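Local coordinates for oligogalacturonate lyase (Yersinia enterocolitica subsp. enterocolitica, PDB 3PE7), which cleaves oligogalacturonates by beta-elimination in the cytoplasm, probably at a manganese site in a seven-bladed beta-propeller, at residues H242-V255 / C285-M297. Numbering follows the deposited sequence.
With MN (manganese (II) ion), chain B.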
loop_
_atom_site.group_PDB
_atom_site.type_symbol
_atom_site.label_atom_id
_atom_site.label_comp_id
_atom_site.label_asym_id
_atom_site.label_seq_id
_atom_site.Cartn_x
_atom_site.Cartn_y
_atom_site.Cartn_z
ATOM N N HIS A 242 9.167 -5.722 2.600
ATOM C CA HIS A 242 8.751 -4.319 2.467
ATOM C C HIS A 242 9.160 -3.696 1.143
ATOM O O HIS A 242 9.343 -2.476 1.061
ATOM C CB HIS A 242 9.293 -3.468 3.628
ATOM C CG HIS A 242 8.836 -3.931 4.980
ATOM N ND1 HIS A 242 9.201 -3.293 6.147
ATOM C CD2 HIS A 242 8.031 -4.958 5.348
ATOM C CE1 HIS A 242 8.677 -3.933 7.177
ATOM N NE2 HIS A 242 7.950 -4.941 6.718
ATOM N N GLU A 243 9.288 -4.528 0.108
ATOM C CA GLU A 243 9.748 -4.015 -1.188
ATOM C C GLU A 243 8.719 -3.067 -1.810
ATOM O O GLU A 243 7.502 -3.250 -1.681
ATOM C CB GLU A 243 10.137 -5.151 -2.164
ATOM C CG GLU A 243 8.957 -5.902 -2.815
ATOM C CD GLU A 243 8.318 -6.936 -1.896
ATOM O OE1 GLU A 243 8.887 -7.229 -0.806
ATOM O OE2 GLU A 243 7.231 -7.460 -2.268
ATOM N N PHE A 244 9.228 -2.019 -2.448
ATOM C CA PHE A 244 8.387 -1.089 -3.191
ATOM C C PHE A 244 9.229 -0.397 -4.263
ATOM O O PHE A 244 10.459 -0.332 -4.149
ATOM C CB PHE A 244 7.694 -0.050 -2.287
ATOM C CG PHE A 244 8.628 0.943 -1.644
ATOM C CD1 PHE A 244 8.772 2.236 -2.176
ATOM C CD2 PHE A 244 9.360 0.601 -0.510
ATOM C CE1 PHE A 244 9.636 3.167 -1.569
ATOM C CE2 PHE A 244 10.205 1.514 0.110
ATOM C CZ PHE A 244 10.345 2.809 -0.420
ATOM N N TRP A 245 8.564 0.077 -5.313
ATOM C CA TRP A 245 9.202 0.932 -6.307
ATOM C C TRP A 245 9.269 2.369 -5.798
ATOM O O TRP A 245 8.255 2.925 -5.365
ATOM C CB TRP A 245 8.401 0.952 -7.621
ATOM C CG TRP A 245 8.505 -0.316 -8.461
ATOM C CD1 TRP A 245 7.483 -1.202 -8.746
ATOM C CD2 TRP A 245 9.670 -0.826 -9.104
ATOM N NE1 TRP A 245 7.955 -2.223 -9.549
ATOM C CE2 TRP A 245 9.296 -2.026 -9.765
ATOM C CE3 TRP A 245 10.998 -0.383 -9.197
ATOM C CZ2 TRP A 245 10.201 -2.777 -10.522
ATOM C CZ3 TRP A 245 11.910 -1.135 -9.951
ATOM C CH2 TRP A 245 11.504 -2.330 -10.590
ATOM N N VAL A 246 10.447 2.987 -5.881
ATOM C CA VAL A 246 10.477 4.462 -5.794
ATOM C C VAL A 246 9.521 4.956 -6.888
ATOM O O VAL A 246 9.536 4.423 -7.997
ATOM C CB VAL A 246 11.895 5.030 -6.018
ATOM C CG1 VAL A 246 11.928 6.551 -5.755
ATOM C CG2 VAL A 246 12.896 4.338 -5.098
ATOM N N PRO A 247 8.662 5.943 -6.577
ATOM C CA PRO A 247 7.607 6.329 -7.547
ATOM C C PRO A 247 8.109 6.838 -8.880
ATOM O O PRO A 247 7.372 6.750 -9.856
ATOM C CB PRO A 247 6.807 7.406 -6.807
ATOM C CG PRO A 247 6.969 7.044 -5.338
ATOM C CD PRO A 247 8.405 6.485 -5.232
ATOM N N ASP A 248 9.340 7.332 -8.929
ATOM C CA ASP A 248 9.934 7.714 -10.229
ATOM C C ASP A 248 10.465 6.516 -11.025
ATOM O O ASP A 248 10.895 6.683 -12.166
ATOM C CB ASP A 248 10.997 8.815 -10.069
ATOM C CG ASP A 248 12.267 8.341 -9.349
ATOM O OD1 ASP A 248 12.395 7.150 -8.968
ATOM O OD2 ASP A 248 13.165 9.202 -9.183
ATOM N N GLY A 249 10.443 5.324 -10.427
ATOM C CA GLY A 249 10.891 4.098 -11.097
ATOM C C GLY A 249 12.401 3.923 -11.180
ATOM O O GLY A 249 12.892 3.066 -11.931
ATOM N N SER A 250 13.133 4.735 -10.422
ATOM C CA SER A 250 14.605 4.709 -10.446
ATOM C C SER A 250 15.206 3.460 -9.802
ATOM O O SER A 250 16.306 3.033 -10.185
ATOM C CB SER A 250 15.154 5.971 -9.767
ATOM O OG SER A 250 14.711 6.062 -8.403
ATOM N N ALA A 251 14.493 2.876 -8.829
ATOM C CA ALA A 251 15.030 1.770 -8.032
ATOM C C ALA A 251 13.902 1.017 -7.335
ATOM O O ALA A 251 12.805 1.583 -7.130
ATOM C CB ALA A 251 16.018 2.292 -6.996
ATOM N N LEU A 252 14.189 -0.243 -6.982
ATOM C CA LEU A 252 13.373 -1.017 -6.053
ATOM C C LEU A 252 14.029 -0.927 -4.677
ATOM O O LEU A 252 15.221 -1.181 -4.534
ATOM C CB LEU A 252 13.252 -2.475 -6.520
ATOM C CG LEU A 252 12.180 -3.353 -5.857
ATOM C CD1 LEU A 252 10.771 -2.957 -6.315
ATOM C CD2 LEU A 252 12.475 -4.798 -6.151
ATOM N N VAL A 253 13.252 -0.524 -3.675
ATOM C CA VAL A 253 13.753 -0.344 -2.305
ATOM C C VAL A 253 13.156 -1.449 -1.449
ATOM O O VAL A 253 12.041 -1.893 -1.698
ATOM C CB VAL A 253 13.391 1.067 -1.764
ATOM C CG1 VAL A 253 13.707 1.232 -0.261
ATOM C CG2 VAL A 253 14.115 2.148 -2.583
ATOM N N TYR A 254 13.917 -1.906 -0.459
ATOM C CA TYR A 254 13.433 -2.958 0.435
ATOM C C TYR A 254 14.185 -2.923 1.752
ATOM O O TYR A 254 15.163 -2.190 1.915
ATOM C CB TYR A 254 13.561 -4.353 -0.222
ATOM C CG TYR A 254 14.990 -4.760 -0.527
ATOM C CD1 TYR A 254 15.616 -4.362 -1.724
ATOM C CD2 TYR A 254 15.720 -5.539 0.384
ATOM C CE1 TYR A 254 16.947 -4.740 -1.997
ATOM C CE2 TYR A 254 17.033 -5.921 0.114
ATOM C CZ TYR A 254 17.635 -5.521 -1.075
ATOM O OH TYR A 254 18.953 -5.897 -1.304
ATOM N N VAL A 255 13.724 -3.751 2.686
ATOM C CA VAL A 255 14.319 -3.829 4.010
ATOM C C VAL A 255 14.989 -5.195 4.165
ATOM O O VAL A 255 14.421 -6.224 3.758
ATOM C CB VAL A 255 13.261 -3.614 5.096
ATOM C CG1 VAL A 255 13.825 -3.895 6.496
ATOM C CG2 VAL A 255 12.764 -2.192 5.040
ATOM N N CYS A 285 10.450 -1.139 11.564
ATOM C CA CYS A 285 9.181 -0.570 11.128
ATOM C C CYS A 285 8.352 -1.612 10.385
ATOM O O CYS A 285 8.890 -2.599 9.885
ATOM C CB CYS A 285 9.440 0.636 10.214
ATOM S SG CYS A 285 10.136 2.077 11.047
ATOM N N SER A 286 7.045 -1.387 10.305
ATOM C CA SER A 286 6.135 -2.370 9.723
ATOM C C SER A 286 5.951 -2.181 8.225
ATOM O O SER A 286 5.513 -3.089 7.547
ATOM C CB SER A 286 4.789 -2.318 10.451
ATOM O OG SER A 286 4.941 -2.881 11.761
ATOM N N HIS A 287 6.275 -0.982 7.753
ATOM C CA HIS A 287 6.154 -0.597 6.344
ATOM C C HIS A 287 7.239 0.428 6.031
ATOM O O HIS A 287 7.855 1.000 6.943
ATOM C CB HIS A 287 4.780 0.010 6.067
ATOM C CG HIS A 287 3.650 -0.833 6.554
ATOM N ND1 HIS A 287 3.114 -0.696 7.820
ATOM C CD2 HIS A 287 2.979 -1.847 5.964
ATOM C CE1 HIS A 287 2.145 -1.584 7.976
ATOM N NE2 HIS A 287 2.042 -2.292 6.865
ATOM N N LEU A 288 7.497 0.610 4.736
ATOM C CA LEU A 288 8.404 1.654 4.268
ATOM C C LEU A 288 7.855 2.269 2.982
ATOM O O LEU A 288 7.300 1.564 2.122
ATOM C CB LEU A 288 9.799 1.064 4.031
ATOM C CG LEU A 288 10.961 2.033 3.777
ATOM C CD1 LEU A 288 11.167 3.008 4.966
ATOM C CD2 LEU A 288 12.229 1.231 3.508
ATOM N N MET A 289 7.994 3.582 2.855
ATOM C CA MET A 289 7.547 4.280 1.653
ATOM C C MET A 289 8.431 5.501 1.413
ATOM O O MET A 289 9.039 6.027 2.352
ATOM C CB MET A 289 6.067 4.694 1.816
ATOM C CG MET A 289 5.395 5.272 0.575
ATOM S SD MET A 289 5.775 4.375 -0.951
ATOM C CE MET A 289 4.973 5.445 -2.147
ATOM N N SER A 290 8.516 5.927 0.154
ATOM C CA SER A 290 9.299 7.128 -0.177
ATOM C C SER A 290 8.462 8.238 -0.821
ATOM O O SER A 290 7.307 8.023 -1.195
ATOM C CB SER A 290 10.465 6.755 -1.106
ATOM O OG SER A 290 10.012 6.539 -2.437
ATOM N N ASN A 291 9.063 9.423 -0.935
ATOM C CA ASN A 291 8.538 10.484 -1.781
ATOM C C ASN A 291 8.910 10.170 -3.239
ATOM O O ASN A 291 9.450 9.103 -3.525
ATOM C CB ASN A 291 9.062 11.854 -1.337
ATOM C CG ASN A 291 10.563 12.023 -1.537
ATOM O OD1 ASN A 291 11.292 11.076 -1.788
ATOM N ND2 ASN A 291 11.033 13.280 -1.408
ATOM N N TYR A 292 8.618 11.090 -4.150
ATOM C CA TYR A 292 8.683 10.755 -5.583
ATOM C C TYR A 292 10.053 10.289 -6.073
ATOM O O TYR A 292 10.141 9.318 -6.836
ATOM C CB TYR A 292 8.173 11.939 -6.403
ATOM C CG TYR A 292 7.991 11.661 -7.880
ATOM C CD1 TYR A 292 6.911 10.932 -8.339
ATOM C CD2 TYR A 292 8.909 12.136 -8.812
ATOM C CE1 TYR A 292 6.728 10.701 -9.716
ATOM C CE2 TYR A 292 8.744 11.899 -10.187
ATOM C CZ TYR A 292 7.660 11.177 -10.616
ATOM O OH TYR A 292 7.491 10.960 -11.963
ATOM N N ASP A 293 11.122 10.957 -5.630
ATOM C CA ASP A 293 12.471 10.630 -6.119
ATOM C C ASP A 293 13.315 9.837 -5.128
ATOM O O ASP A 293 14.497 9.636 -5.355
ATOM C CB ASP A 293 13.210 11.918 -6.575
ATOM C CG ASP A 293 13.595 12.825 -5.409
ATOM O OD1 ASP A 293 14.498 13.690 -5.592
ATOM O OD2 ASP A 293 13.012 12.683 -4.305
ATOM N N GLY A 294 12.706 9.390 -4.025
ATOM C CA GLY A 294 13.414 8.576 -3.048
ATOM C C GLY A 294 14.400 9.352 -2.190
ATOM O O GLY A 294 15.236 8.745 -1.526
ATOM N N SER A 295 14.301 10.683 -2.188
ATOM C CA SER A 295 15.156 11.510 -1.324
ATOM C C SER A 295 14.686 11.523 0.138
ATOM O O SER A 295 15.444 11.876 1.035
ATOM C CB SER A 295 15.236 12.942 -1.867
ATOM O OG SER A 295 13.947 13.525 -2.001
ATOM N N LEU A 296 13.413 11.196 0.358
ATOM C CA LEU A 296 12.869 11.035 1.714
ATOM C C LEU A 296 12.141 9.710 1.816
ATOM O O LEU A 296 11.497 9.287 0.860
ATOM C CB LEU A 296 11.873 12.154 2.046
ATOM C CG LEU A 296 12.370 13.604 2.113
ATOM C CD1 LEU A 296 11.173 14.534 2.251
ATOM C CD2 LEU A 296 13.351 13.766 3.272
ATOM N N MET A 297 12.254 9.056 2.972
ATOM C CA MET A 297 11.470 7.854 3.241
ATOM C C MET A 297 10.789 7.961 4.593
ATOM O O MET A 297 11.198 8.743 5.447
ATOM C CB MET A 297 12.326 6.587 3.154
ATOM C CG MET A 297 12.941 6.364 1.761
ATOM S SD MET A 297 13.693 4.737 1.555
ATOM C CE MET A 297 14.502 5.002 -0.023
HETATM MN MN MN B . 0.136 -3.140 6.400
HETATM O O HOH W 1 7.188 -1.203 2.043
HETATM O O HOH W 2 10.142 -1.037 7.184
HETATM O O HOH W 3 15.516 9.183 -8.043
#
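Two neighbouring propeller blades meet where Phe244 of innermost strand 238-245 packs on strand 287-290 of the next blade, whose His287 end reaches the manganese site. The short segments 242-245 and 287-290 run nearly parallel, 17° apart, with axes 6.9 Å from each other, too far for sheet pairing. Phe244 fills this gap. With CG between its backbone N and carbonyl carbon (chi1 68°), the ring lies against the facing strand: Met289 CA sits over one face, 4.1 Å from the ring centroid, a CH-pi contact, while Met289 SD approaches obliquely as a Met-aromatic contact. Leu288 CG touches Phe244 CE2 at 3.8 Å, and Leu288 CD2 continues to Val255 CG2. On the second strands, Val253 CG2 and Met297 CE meet tip to tip, 3.9 Å apart.

These two blades are four-stranded antiparallel sheets, the usual propeller unit, and here the two hairpin turns also meet, both type I. Val246 CG1 packs against the backbone of Gly294, and Asp248 N gives Tyr292 O a weak hydrogen bond (3.0 Å, 128°). Asp248 CB lies over a face of the Tyr292 ring, whose hydroxyl is hydrogen-bonded to that of Tyr198. Water 3 donates to both Asp248 OD2 and Asp293 O, a second polar link between the turns.

Toward the metal, His242 presents a ring face to His287 CA and its edge to Cys285 O, 3.0 Å from His242 CE1. Water 1 bridges His242 O and Leu288 O. His287 itself turns away from the interface; its NE2 binds manganese at 2.1 Å alongside Gln350, His353 and His355, while its ND1 is hydrogen-bonded to Asp300 OD1, and the two bonds together fix the imidazole's rotation.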